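Local atomic coordinates of tryparedoxin (Leishmania major, PDB entry 3S9F), a protein that probably serves as a thioredoxin-fold disulfide reductase, relaying electrons through a redox-active cysteine pair in the parasite's peroxide detoxification pathway. Residues L32-Q37 with A41-L46; V51-S56 with K122-E127; F73-H78 with K103-S108; I85-W90 with D95-Y100. All blocks are in the same frame, centred on the assembly; numbering follows the deposited sequence.

In the fold
From the N terminus, contact 1 closes first, a hairpin with three residues between its segments that forms one edge of the mixed sheet within the chain. The chain then runs into strand 50-56, where contact 2 opens; its partner arrives only after 65 residues, at the end of helix 114-123. Within that span contact 3 joins the end of helix 61-77 to the approach to strand 107-108, and within contact 3 lies contact 4, which closes the short connection from strand 83-89 to helix 94-101. The last three are thus nested and none cross. Arg35 of contact 1 bonds to Ser108 and Asn98, tying the hairpin to contacts 3 and 4, while contacts 1 and 2 both touch the second subunit.

Contact 1. Residues L32-Q37 with A41-L46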
# COMPACT_ATOMS: atom_id res chain seq x y z
N LEU A 32 0.22 -0.61 5.01
CA LEU A 32 -0.30 0.74 5.17
C LEU A 32 -1.17 0.77 6.42
O LEU A 32 -2.05 -0.08 6.60
CB LEU A 32 -1.13 1.15 3.96
CG LEU A 32 -1.70 2.57 3.93
CD1 LEU A 32 -0.61 3.54 3.53
CD2 LEU A 32 -2.86 2.63 2.94
N LYS A 33 -0.94 1.73 7.29
CA LYS A 33 -1.83 1.87 8.43
C LYS A 33 -2.86 2.94 8.05
O LYS A 33 -2.50 4.00 7.56
CB LYS A 33 -1.04 2.20 9.70
CG LYS A 33 0.03 1.17 10.09
CD LYS A 33 -0.46 -0.28 9.97
CE LYS A 33 0.69 -1.28 10.18
NZ LYS A 33 0.33 -2.66 9.70
N LEU A 34 -4.14 2.61 8.17
CA LEU A 34 -5.20 3.59 7.94
C LEU A 34 -5.45 4.40 9.20
O LEU A 34 -5.29 3.89 10.32
CB LEU A 34 -6.49 2.90 7.49
CG LEU A 34 -6.48 2.18 6.14
CD1 LEU A 34 -7.79 1.41 5.94
CD2 LEU A 34 -6.19 3.16 4.97
N ARG A 35 -5.81 5.66 9.02
CA ARG A 35 -6.19 6.52 10.13
C ARG A 35 -7.59 6.10 10.65
O ARG A 35 -8.49 5.83 9.86
CB ARG A 35 -6.19 7.94 9.60
CG ARG A 35 -6.58 8.98 10.54
CD ARG A 35 -5.40 9.75 11.07
NE ARG A 35 -5.98 10.71 11.98
CZ ARG A 35 -5.88 12.03 11.89
NH1 ARG A 35 -6.51 12.76 12.80
NH2 ARG A 35 -5.14 12.60 10.95
N LYS A 36 -7.77 6.13 11.97
CA LYS A 36 -9.07 5.99 12.59
C LYS A 36 -9.13 7.04 13.67
O LYS A 36 -8.68 6.81 14.77
CB LYS A 36 -9.28 4.62 13.19
CG LYS A 36 -10.64 4.49 13.79
CD LYS A 36 -10.86 3.14 14.36
CE LYS A 36 -12.20 3.06 14.99
NZ LYS A 36 -12.32 1.80 15.70
N GLN A 37 -9.64 8.20 13.33
CA GLN A 37 -9.62 9.34 14.20
C GLN A 37 -8.20 9.64 14.65
O GLN A 37 -7.33 9.85 13.83
CB GLN A 37 -10.56 9.16 15.38
CG GLN A 37 -12.02 9.38 15.00
CD GLN A 37 -12.51 8.35 14.03
OE1 GLN A 37 -12.51 7.17 14.32
NE2 GLN A 37 -12.94 8.80 12.86
N ALA A 41 -5.06 2.28 12.39
CA ALA A 41 -5.53 0.90 12.50
C ALA A 41 -5.04 -0.02 11.38
O ALA A 41 -4.54 0.45 10.36
CB ALA A 41 -7.04 0.86 12.59
N ASP A 42 -5.18 -1.32 11.60
CA ASP A 42 -4.85 -2.35 10.61
C ASP A 42 -6.04 -2.59 9.67
O ASP A 42 -7.04 -1.88 9.75
CB ASP A 42 -4.45 -3.65 11.31
CG ASP A 42 -3.08 -3.56 11.96
OD1 ASP A 42 -2.12 -3.13 11.28
OD2 ASP A 42 -2.96 -3.94 13.15
N MET A 43 -5.93 -3.59 8.81
CA MET A 43 -6.87 -3.78 7.70
C MET A 43 -7.80 -4.98 7.83
O MET A 43 -8.71 -5.16 7.02
CB MET A 43 -6.10 -3.85 6.39
CG MET A 43 -6.86 -3.31 5.21
SD MET A 43 -5.77 -2.48 4.05
CE MET A 43 -5.16 -1.12 5.05
N ASP A 44 -7.55 -5.82 8.83
CA ASP A 44 -8.38 -7.01 9.05
C ASP A 44 -9.81 -6.59 9.33
O ASP A 44 -10.76 -7.27 8.93
CB ASP A 44 -7.83 -7.83 10.22
CG ASP A 44 -6.76 -7.10 11.00
OD1 ASP A 44 -5.60 -7.08 10.54
OD2 ASP A 44 -7.07 -6.55 12.07
N SER A 45 -9.96 -5.47 10.02
CA SER A 45 -11.27 -4.91 10.35
C SER A 45 -12.17 -4.73 9.12
O SER A 45 -13.38 -4.59 9.26
CB SER A 45 -11.10 -3.58 11.09
OG SER A 45 -10.05 -2.80 10.54
N LEU A 46 -11.57 -4.73 7.92
CA LEU A 46 -12.35 -4.62 6.68
C LEU A 46 -12.94 -5.94 6.18
O LEU A 46 -13.78 -5.94 5.27
CB LEU A 46 -11.51 -3.96 5.57
CG LEU A 46 -10.84 -2.60 5.80
CD1 LEU A 46 -10.23 -2.10 4.50
CD2 LEU A 46 -11.80 -1.55 6.36
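Ala41 pairs with Leu34 in an antiparallel, hydrogen-bonded bridge of the hairpin formed by strands 34-36 and 39-41. Ala41 N donates to Leu34 O at a short 2.6 Å, and Leu34 N returns a longer bond of 3.1 Å to Ala41 O. The methyl of Ala41 and the side chain of Leu34 lie on the same face of the sheet. At Asp42 the contact turns to charge. Its carboxylate lies alongside the Lys33 chain, both pointing the same way, and OD1 takes a salt bridge of 3.0 Å from Lys33 NZ, approached nearly along its C-O bond. A bend in the lysine at chi2 (-44°) brings the amine back beside the aspartate; Glu30 O accepts a second, weak bond from it. Met43 then crosses Leu34 at about a right angle, with CE 3.7 Å from Leu34 CG. The same methyl sits 3.6 Å from Leu32 O, a buried carbonyl oxygen for which the model contains no hydrogen-bond partner. Leu28 of the second subunit packs on both Met43 and Leu32. Two backbone bonds therefore fix the strand pairing, a solvent-accessible salt bridge adds a probably modest link just past it, and the methionine methyl lies against a carbonyl oxygen that probably pays some desolvation cost.

Contact 2. Residues V51-S56 with K122-E127; sequences VFFYFS and KKYSVE
Tyr124 and Val126, the two residues that meet strand 50-56, flank the backbone bond from Ser125 N to Lys122 O (3.1 Å). This bond belongs to a Schellman motif ending helix 114-123: Ser125 is the C-prime residue with positive phi, and Val126 N reaches back to Thr121 O. The turn sends both flanking side chains toward the strand. Val126 places CG2 over the centre of the Phe55 ring, 3.8 Å from its centroid and only 8° off the ring normal, a well-formed CH-pi contact. Its other methyl, CG1, lies 3.9 Å from Phe55 CB, covering the root of the same side chain. A chi1 of -176° lets both branches of the valine be used at once. Phe55 lies near Cys60 and Cys63 without touching them. Tyr124 comes in beside Val126: CE1 is 4.1 Å from CD2 of Phe53, the two side chains crossing at about a right angle, and CD1 stands 4.4 Å from CZ of Phe55. Leu28 of the second subunit packs on Phe53, and His27 of that subunit on Tyr124. No hydrogen bond joins the two segments; between them the contact of helix end and inner strand of the thioredoxin fold is apolar, made of van der Waals and CH-pi contacts.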
# COMPACT_ATOMS: atom_id res chain seq x y z
N VAL A 51 -16.63 -1.91 1.25
CA VAL A 51 -15.79 -0.80 1.66
C VAL A 51 -15.95 0.30 0.62
O VAL A 51 -15.95 0.01 -0.57
CB VAL A 51 -14.27 -1.22 1.83
CG1 VAL A 51 -13.38 0.03 1.97
CG2 VAL A 51 -14.06 -2.13 3.04
N PHE A 52 -16.06 1.55 1.05
CA PHE A 52 -16.18 2.67 0.13
C PHE A 52 -14.95 3.54 0.25
O PHE A 52 -14.48 3.80 1.35
CB PHE A 52 -17.39 3.54 0.50
CG PHE A 52 -18.69 2.87 0.25
CD1 PHE A 52 -19.30 2.11 1.25
CD2 PHE A 52 -19.32 3.02 -0.97
CE1 PHE A 52 -20.53 1.48 1.01
CE2 PHE A 52 -20.55 2.40 -1.21
CZ PHE A 52 -21.15 1.63 -0.22
N PHE A 53 -14.42 3.98 -0.89
CA PHE A 53 -13.49 5.12 -0.88
C PHE A 53 -14.32 6.38 -1.11
O PHE A 53 -15.11 6.44 -2.05
CB PHE A 53 -12.44 4.99 -1.98
CG PHE A 53 -11.44 3.91 -1.72
CD1 PHE A 53 -10.57 3.99 -0.64
CD2 PHE A 53 -11.36 2.81 -2.57
CE1 PHE A 53 -9.63 3.01 -0.40
CE2 PHE A 53 -10.42 1.81 -2.34
CZ PHE A 53 -9.57 1.90 -1.26
N TYR A 54 -14.15 7.38 -0.24
CA TYR A 54 -14.91 8.62 -0.39
C TYR A 54 -13.92 9.70 -0.79
O TYR A 54 -13.01 10.03 -0.02
CB TYR A 54 -15.55 9.00 0.96
CG TYR A 54 -16.35 10.28 0.94
CD1 TYR A 54 -16.25 11.19 1.99
CD2 TYR A 54 -17.23 10.57 -0.12
CE1 TYR A 54 -17.01 12.41 1.98
CE2 TYR A 54 -17.97 11.75 -0.15
CZ TYR A 54 -17.86 12.65 0.91
OH TYR A 54 -18.61 13.80 0.87
N PHE A 55 -14.07 10.20 -2.01
CA PHE A 55 -13.19 11.25 -2.56
C PHE A 55 -13.86 12.58 -2.31
O PHE A 55 -14.96 12.82 -2.80
CB PHE A 55 -12.98 11.01 -4.07
CG PHE A 55 -12.31 9.67 -4.38
CD1 PHE A 55 -13.08 8.48 -4.46
CD2 PHE A 55 -10.95 9.59 -4.55
CE1 PHE A 55 -12.47 7.25 -4.72
CE2 PHE A 55 -10.31 8.38 -4.83
CZ PHE A 55 -11.09 7.18 -4.92
N SER A 56 -13.22 13.44 -1.52
CA SER A 56 -13.85 14.69 -1.14
C SER A 56 -12.75 15.64 -0.68
O SER A 56 -11.60 15.24 -0.55
CB SER A 56 -14.84 14.44 0.01
OG SER A 56 -15.61 15.59 0.24
N LYS A 122 -7.01 8.02 -10.15
CA LYS A 122 -6.80 7.62 -11.54
C LYS A 122 -7.53 6.30 -11.82
O LYS A 122 -8.25 6.17 -12.82
CB LYS A 122 -5.31 7.52 -11.87
CG LYS A 122 -5.05 7.07 -13.32
CD LYS A 122 -3.68 7.49 -13.80
CE LYS A 122 -3.62 7.45 -15.32
NZ LYS A 122 -2.64 8.45 -15.78
N LYS A 123 -7.36 5.34 -10.92
CA LYS A 123 -7.91 4.00 -11.10
C LYS A 123 -9.41 4.01 -11.36
O LYS A 123 -9.88 3.34 -12.30
CB LYS A 123 -7.63 3.11 -9.88
CG LYS A 123 -8.24 1.71 -10.02
CD LYS A 123 -8.11 0.86 -8.75
CE LYS A 123 -8.78 -0.52 -8.97
NZ LYS A 123 -8.08 -1.29 -10.04
N TYR A 124 -10.14 4.76 -10.53
CA TYR A 124 -11.60 4.80 -10.57
C TYR A 124 -12.14 5.96 -11.38
O TYR A 124 -13.32 6.28 -11.28
CB TYR A 124 -12.18 4.81 -9.14
CG TYR A 124 -11.89 3.51 -8.40
CD1 TYR A 124 -11.03 3.47 -7.29
CD2 TYR A 124 -12.49 2.31 -8.81
CE1 TYR A 124 -10.77 2.28 -6.61
CE2 TYR A 124 -12.24 1.12 -8.13
CZ TYR A 124 -11.39 1.11 -7.04
OH TYR A 124 -11.15 -0.09 -6.40
N SER A 125 -11.26 6.59 -12.16
CA SER A 125 -11.65 7.70 -13.06
C SER A 125 -12.47 8.74 -12.29
O SER A 125 -13.55 9.15 -12.75
CB SER A 125 -12.45 7.18 -14.25
OG SER A 125 -11.71 6.25 -15.02
N VAL A 126 -11.98 9.14 -11.12
CA VAL A 126 -12.67 10.13 -10.30
C VAL A 126 -12.34 11.51 -10.86
O VAL A 126 -11.27 12.07 -10.59
CB VAL A 126 -12.29 10.03 -8.82
CG1 VAL A 126 -13.13 11.03 -8.00
CG2 VAL A 126 -12.52 8.61 -8.32
N GLU A 127 -13.28 12.06 -11.62
CA GLU A 127 -13.03 13.32 -12.31
C GLU A 127 -13.59 14.52 -11.58
O GLU A 127 -13.26 15.66 -11.89
CB GLU A 127 -13.57 13.25 -13.73
CG GLU A 127 -12.73 12.41 -14.65
CD GLU A 127 -13.57 11.77 -15.72
OE1 GLU A 127 -14.75 12.15 -15.85
OE2 GLU A 127 -13.04 10.90 -16.44

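Contact 3. Residues F73-H78 with K103-S108; sequences FYEKHH and KMPWLS. With MG (magnesium ion), chain F.
Tyr74 buries the most surface here, its ring lying between Trp106 on one face and His78 on the other. The indole comes edge first: its six-membered ring makes a T-shaped pair with the phenol ring, centroids 5.4 Å apart and planes at 69°, and CE3 stands over the phenol face, displaced toward the rim. Farther along the tyrosine, Trp106 CB lies 3.7 Å from CE1. Pro105, second in buried area, slides past the tyrosine in the opposite direction and brings CG to 3.6 Å from Tyr74 CD2. The phenol can reach all this because its CG stands anti to the backbone N (chi1 -178°), which sends the ring from helix 61-77 toward the chain entering strand 107-108. In this thioredoxin fold the helix is the one whose N-terminal end carries the CxxC pair, Cys60 and Cys63, and it lies against the sheet, with Tyr74 touching Ile85 while Trp106 also packs on Leu70 and Val71. On the far face of the phenol, His78 places CG over the ring centre. Its ND1 donates a 2.7 Å bond to Tyr74 O, entering from the opposite face of that carbonyl plane to His78 N, and this second grip fixes the imidazole rotation. NE2 is thereby turned outward to a magnesium ion at 2.0 Å. A water 2.1 Å from the magnesium donates to Tyr74 OH at 2.6 Å, and the same hydroxyl is hydrogen-bonded to Glu84 OE2, which places the phenol hydroxyl in the second shell of the metal, with Glu84 behind it.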
# COMPACT_ATOMS: atom_id res chain seq x y z
N PHE A 73 -25.81 8.75 7.34
CA PHE A 73 -26.07 7.43 6.77
C PHE A 73 -25.16 6.37 7.38
O PHE A 73 -25.62 5.28 7.72
CB PHE A 73 -25.92 7.43 5.24
CG PHE A 73 -26.33 6.12 4.60
CD1 PHE A 73 -25.37 5.20 4.18
CD2 PHE A 73 -27.68 5.81 4.44
CE1 PHE A 73 -25.76 3.98 3.60
CE2 PHE A 73 -28.08 4.60 3.87
CZ PHE A 73 -27.12 3.68 3.45
N TYR A 74 -23.87 6.69 7.50
CA TYR A 74 -22.89 5.81 8.15
C TYR A 74 -23.20 5.50 9.62
O TYR A 74 -23.20 4.33 10.04
CB TYR A 74 -21.53 6.47 8.06
CG TYR A 74 -20.39 5.68 8.63
CD1 TYR A 74 -19.57 4.89 7.82
CD2 TYR A 74 -20.09 5.77 9.99
CE1 TYR A 74 -18.49 4.20 8.35
CE2 TYR A 74 -19.02 5.07 10.54
CZ TYR A 74 -18.21 4.31 9.71
OH TYR A 74 -17.14 3.65 10.27
N GLU A 75 -23.45 6.54 10.41
CA GLU A 75 -23.76 6.35 11.84
C GLU A 75 -24.94 5.40 12.04
O GLU A 75 -24.90 4.53 12.90
CB GLU A 75 -23.99 7.69 12.54
CG GLU A 75 -22.69 8.48 12.68
CD GLU A 75 -22.90 9.92 13.10
OE1 GLU A 75 -24.06 10.36 13.24
OE2 GLU A 75 -21.88 10.63 13.26
N LYS A 76 -25.95 5.56 11.19
CA LYS A 76 -27.18 4.79 11.26
C LYS A 76 -27.10 3.36 10.72
O LYS A 76 -27.76 2.46 11.25
CB LYS A 76 -28.27 5.53 10.50
CG LYS A 76 -28.88 6.71 11.25
CD LYS A 76 -30.05 7.26 10.45
CE LYS A 76 -30.25 8.74 10.69
NZ LYS A 76 -30.97 9.36 9.54
N HIS A 77 -26.30 3.15 9.67
CA HIS A 77 -26.35 1.91 8.88
C HIS A 77 -25.05 1.13 8.71
O HIS A 77 -25.09 -0.00 8.22
CB HIS A 77 -26.90 2.20 7.48
CG HIS A 77 -28.29 2.75 7.47
ND1 HIS A 77 -29.40 1.96 7.64
CD2 HIS A 77 -28.74 4.02 7.30
CE1 HIS A 77 -30.49 2.72 7.58
NE2 HIS A 77 -30.11 3.97 7.38
N HIS A 78 -23.90 1.69 9.09
CA HIS A 78 -22.64 0.98 8.77
C HIS A 78 -22.54 -0.40 9.44
O HIS A 78 -21.97 -1.33 8.87
CB HIS A 78 -21.38 1.84 8.97
CG HIS A 78 -20.87 1.90 10.38
ND1 HIS A 78 -21.44 2.71 11.34
CD2 HIS A 78 -19.81 1.30 10.97
CE1 HIS A 78 -20.77 2.58 12.47
NE2 HIS A 78 -19.77 1.74 12.27
N LYS A 103 -14.67 15.82 11.21
CA LYS A 103 -16.13 15.78 11.09
C LYS A 103 -16.65 14.38 10.72
O LYS A 103 -17.86 14.14 10.72
CB LYS A 103 -16.58 16.80 10.04
CG LYS A 103 -16.28 18.24 10.47
CD LYS A 103 -16.70 19.25 9.42
CE LYS A 103 -16.73 20.63 10.04
NZ LYS A 103 -16.81 21.70 9.02
N MET A 104 -15.74 13.47 10.40
CA MET A 104 -16.11 12.14 9.89
C MET A 104 -15.90 11.04 10.92
O MET A 104 -14.92 11.06 11.66
CB MET A 104 -15.30 11.81 8.64
CG MET A 104 -15.49 12.82 7.54
SD MET A 104 -14.25 12.58 6.27
CE MET A 104 -14.69 13.93 5.22
N PRO A 105 -16.81 10.07 10.96
CA PRO A 105 -16.74 8.97 11.93
C PRO A 105 -16.02 7.74 11.40
O PRO A 105 -15.90 6.76 12.10
CB PRO A 105 -18.20 8.61 12.13
CG PRO A 105 -18.86 9.01 10.90
CD PRO A 105 -18.15 10.21 10.38
N TRP A 106 -15.57 7.81 10.16
CA TRP A 106 -14.95 6.67 9.51
C TRP A 106 -13.42 6.73 9.43
O TRP A 106 -12.79 7.42 10.20
CB TRP A 106 -15.58 6.46 8.13
CG TRP A 106 -15.64 7.68 7.32
CD1 TRP A 106 -14.59 8.32 6.76
CD2 TRP A 106 -16.80 8.41 6.95
NE1 TRP A 106 -15.02 9.41 6.07
CE2 TRP A 106 -16.38 9.49 6.17
CE3 TRP A 106 -18.16 8.27 7.22
CZ2 TRP A 106 -17.26 10.41 5.66
CZ3 TRP A 106 -19.02 9.17 6.70
CH2 TRP A 106 -18.57 10.24 5.93
N LEU A 107 -12.85 5.98 8.50
CA LEU A 107 -11.40 5.86 8.35
C LEU A 107 -10.81 6.82 7.32
O LEU A 107 -11.52 7.38 6.55
CB LEU A 107 -11.04 4.45 7.91
CG LEU A 107 -11.59 3.27 8.72
CD1 LEU A 107 -11.15 1.93 8.19
CD2 LEU A 107 -11.17 3.44 10.12
N SER A 108 -9.49 6.95 7.30
CA SER A 108 -8.87 7.75 6.22
C SER A 108 -7.54 7.15 5.79
O SER A 108 -6.79 6.60 6.57
CB SER A 108 -8.65 9.22 6.65
OG SER A 108 -8.14 10.02 5.58
MG MG F . -18.17 1.26 13.44
O HOH W 1 -16.86 0.43 11.52
O HOH W 2 -16.86 2.73 12.67
O HOH W 3 -16.41 0.67 14.77
O HOH W 4 -18.51 -0.63 13.29
O HOH W 5 -19.92 0.41 15.16

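Contact 4. Residues I85-W90 with D95-Y100; sequences IILASW and DDFNAY
Phe97 turns the edge of its ring to Ser89 of strand 83-89: Ser89 CB lies close to the ring plane, 3.6 Å from CD1 and 3.7 Å from CE1. Asn98 ND2, from the next residue of the helix, also sits at the edge and in the plane. Leu87 approaches more obliquely, its CD2 4.0 Å from Phe97 CE1, and the two side chains run past each other in opposite directions. Outside the two segments the ring of Phe111 meets Phe97 at an inclined angle, and Ser108 touches both Phe97 and Leu87. The helix residue does not aim directly at the strand from its backbone; chi1 of 165° turns the ring away from its own backbone N, and it swings over so that its CD1-CE1 flank meets Ser89. The serine hydroxyl is engaged by Asp91 N, and a water lies 2.8 Å from Ser89 OG and donates a weak, long bond of 3.4 Å to Phe97 O, so a thin polar link runs beside the apolar one. Tyr100, three residues further on, also extends toward the strand, but its OH is bonded to Ser56 OG and Thr67 OG1, tying the helix to strand 50-56 and helix 61-77. The packing is that of a beta-alpha-beta crossover, in which helix 94-101 connects the adjacent parallel strands 83-89 and 107-108 of the thioredoxin-fold sheet.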
# COMPACT_ATOMS: atom_id res chain seq x y z
N ILE A 85 -16.11 3.09 5.54
CA ILE A 85 -15.77 4.15 4.59
C ILE A 85 -14.35 4.59 4.85
O ILE A 85 -13.92 4.71 6.02
CB ILE A 85 -16.74 5.35 4.64
CG1 ILE A 85 -18.16 4.88 4.23
CG2 ILE A 85 -16.29 6.45 3.65
CD1 ILE A 85 -19.21 5.99 4.31
N ILE A 86 -13.61 4.80 3.77
CA ILE A 86 -12.24 5.31 3.87
C ILE A 86 -12.13 6.61 3.11
O ILE A 86 -12.32 6.63 1.89
CB ILE A 86 -11.21 4.30 3.27
CG1 ILE A 86 -11.29 2.95 4.00
CG2 ILE A 86 -9.78 4.92 3.35
CD1 ILE A 86 -10.51 1.80 3.32
N LEU A 87 -11.82 7.70 3.80
CA LEU A 87 -11.57 8.99 3.14
C LEU A 87 -10.33 8.93 2.24
O LEU A 87 -9.28 8.45 2.66
CB LEU A 87 -11.41 10.10 4.19
CG LEU A 87 -11.06 11.48 3.61
CD1 LEU A 87 -12.23 12.06 2.76
CD2 LEU A 87 -10.70 12.43 4.76
N ALA A 88 -10.50 9.38 0.98
CA ALA A 88 -9.39 9.54 0.04
C ALA A 88 -9.41 11.02 -0.32
O ALA A 88 -10.08 11.45 -1.28
CB ALA A 88 -9.60 8.65 -1.18
N SER A 89 -8.69 11.78 0.48
CA SER A 89 -8.84 13.23 0.51
C SER A 89 -8.14 13.97 -0.61
O SER A 89 -6.97 13.69 -0.90
CB SER A 89 -8.32 13.79 1.84
OG SER A 89 -8.42 15.20 1.79
N TRP A 90 -8.85 14.90 -1.23
CA TRP A 90 -8.25 15.80 -2.19
C TRP A 90 -7.72 17.09 -1.53
O TRP A 90 -7.33 18.02 -2.23
CB TRP A 90 -9.25 16.14 -3.29
CG TRP A 90 -9.42 15.06 -4.34
CD1 TRP A 90 -9.10 13.73 -4.25
CD2 TRP A 90 -9.98 15.26 -5.64
NE1 TRP A 90 -9.43 13.08 -5.44
CE2 TRP A 90 -9.98 14.00 -6.30
CE3 TRP A 90 -10.50 16.38 -6.31
CZ2 TRP A 90 -10.46 13.84 -7.61
CZ3 TRP A 90 -10.97 16.23 -7.60
CH2 TRP A 90 -10.97 14.96 -8.23
N ASP A 95 -3.61 20.93 7.57
CA ASP A 95 -4.54 21.41 8.59
C ASP A 95 -6.00 21.36 8.13
O ASP A 95 -6.89 21.00 8.91
CB ASP A 95 -4.15 22.78 9.16
CG ASP A 95 -4.09 23.87 8.10
OD1 ASP A 95 -4.21 23.60 6.88
OD2 ASP A 95 -3.88 25.03 8.51
N ASP A 96 -6.24 21.68 6.85
CA ASP A 96 -7.57 21.55 6.24
C ASP A 96 -8.00 20.09 6.20
O ASP A 96 -9.16 19.76 6.42
CB ASP A 96 -7.61 22.09 4.80
CG ASP A 96 -7.23 23.54 4.69
OD1 ASP A 96 -7.38 24.29 5.67
OD2 ASP A 96 -6.81 23.94 3.59
N PHE A 97 -7.05 19.20 5.86
CA PHE A 97 -7.33 17.76 5.85
C PHE A 97 -7.83 17.33 7.23
O PHE A 97 -8.83 16.62 7.35
CB PHE A 97 -6.06 16.98 5.50
CG PHE A 97 -6.14 15.53 5.80
CD1 PHE A 97 -6.67 14.64 4.87
CD2 PHE A 97 -5.71 15.03 7.03
CE1 PHE A 97 -6.76 13.25 5.16
CE2 PHE A 97 -5.79 13.68 7.34
CZ PHE A 97 -6.32 12.77 6.41
N ASN A 98 -7.12 17.77 8.28
CA ASN A 98 -7.49 17.35 9.64
C ASN A 98 -8.81 17.95 10.14
O ASN A 98 -9.59 17.26 10.81
CB ASN A 98 -6.36 17.57 10.64
CG ASN A 98 -5.36 16.44 10.62
OD1 ASN A 98 -5.69 15.30 10.97
ND2 ASN A 98 -4.14 16.73 10.17
N ALA A 99 -9.05 19.22 9.80
CA ALA A 99 -10.30 19.94 10.19
C ALA A 99 -11.52 19.20 9.61
O ALA A 99 -12.56 19.07 10.27
CB ALA A 99 -10.28 21.38 9.70
N TYR A 100 -11.37 18.78 8.36
CA TYR A 100 -12.43 18.08 7.62
C TYR A 100 -12.62 16.64 8.09
O TYR A 100 -13.75 16.20 8.31
CB TYR A 100 -12.15 18.16 6.11
CG TYR A 100 -13.27 17.69 5.19
CD1 TYR A 100 -14.62 17.94 5.47
CD2 TYR A 100 -12.96 17.03 4.01
CE1 TYR A 100 -15.63 17.50 4.59
CE2 TYR A 100 -13.95 16.61 3.12
CZ TYR A 100 -15.27 16.85 3.42
OH TYR A 100 -16.23 16.44 2.54
O HOH W 6 -9.71 15.99 4.14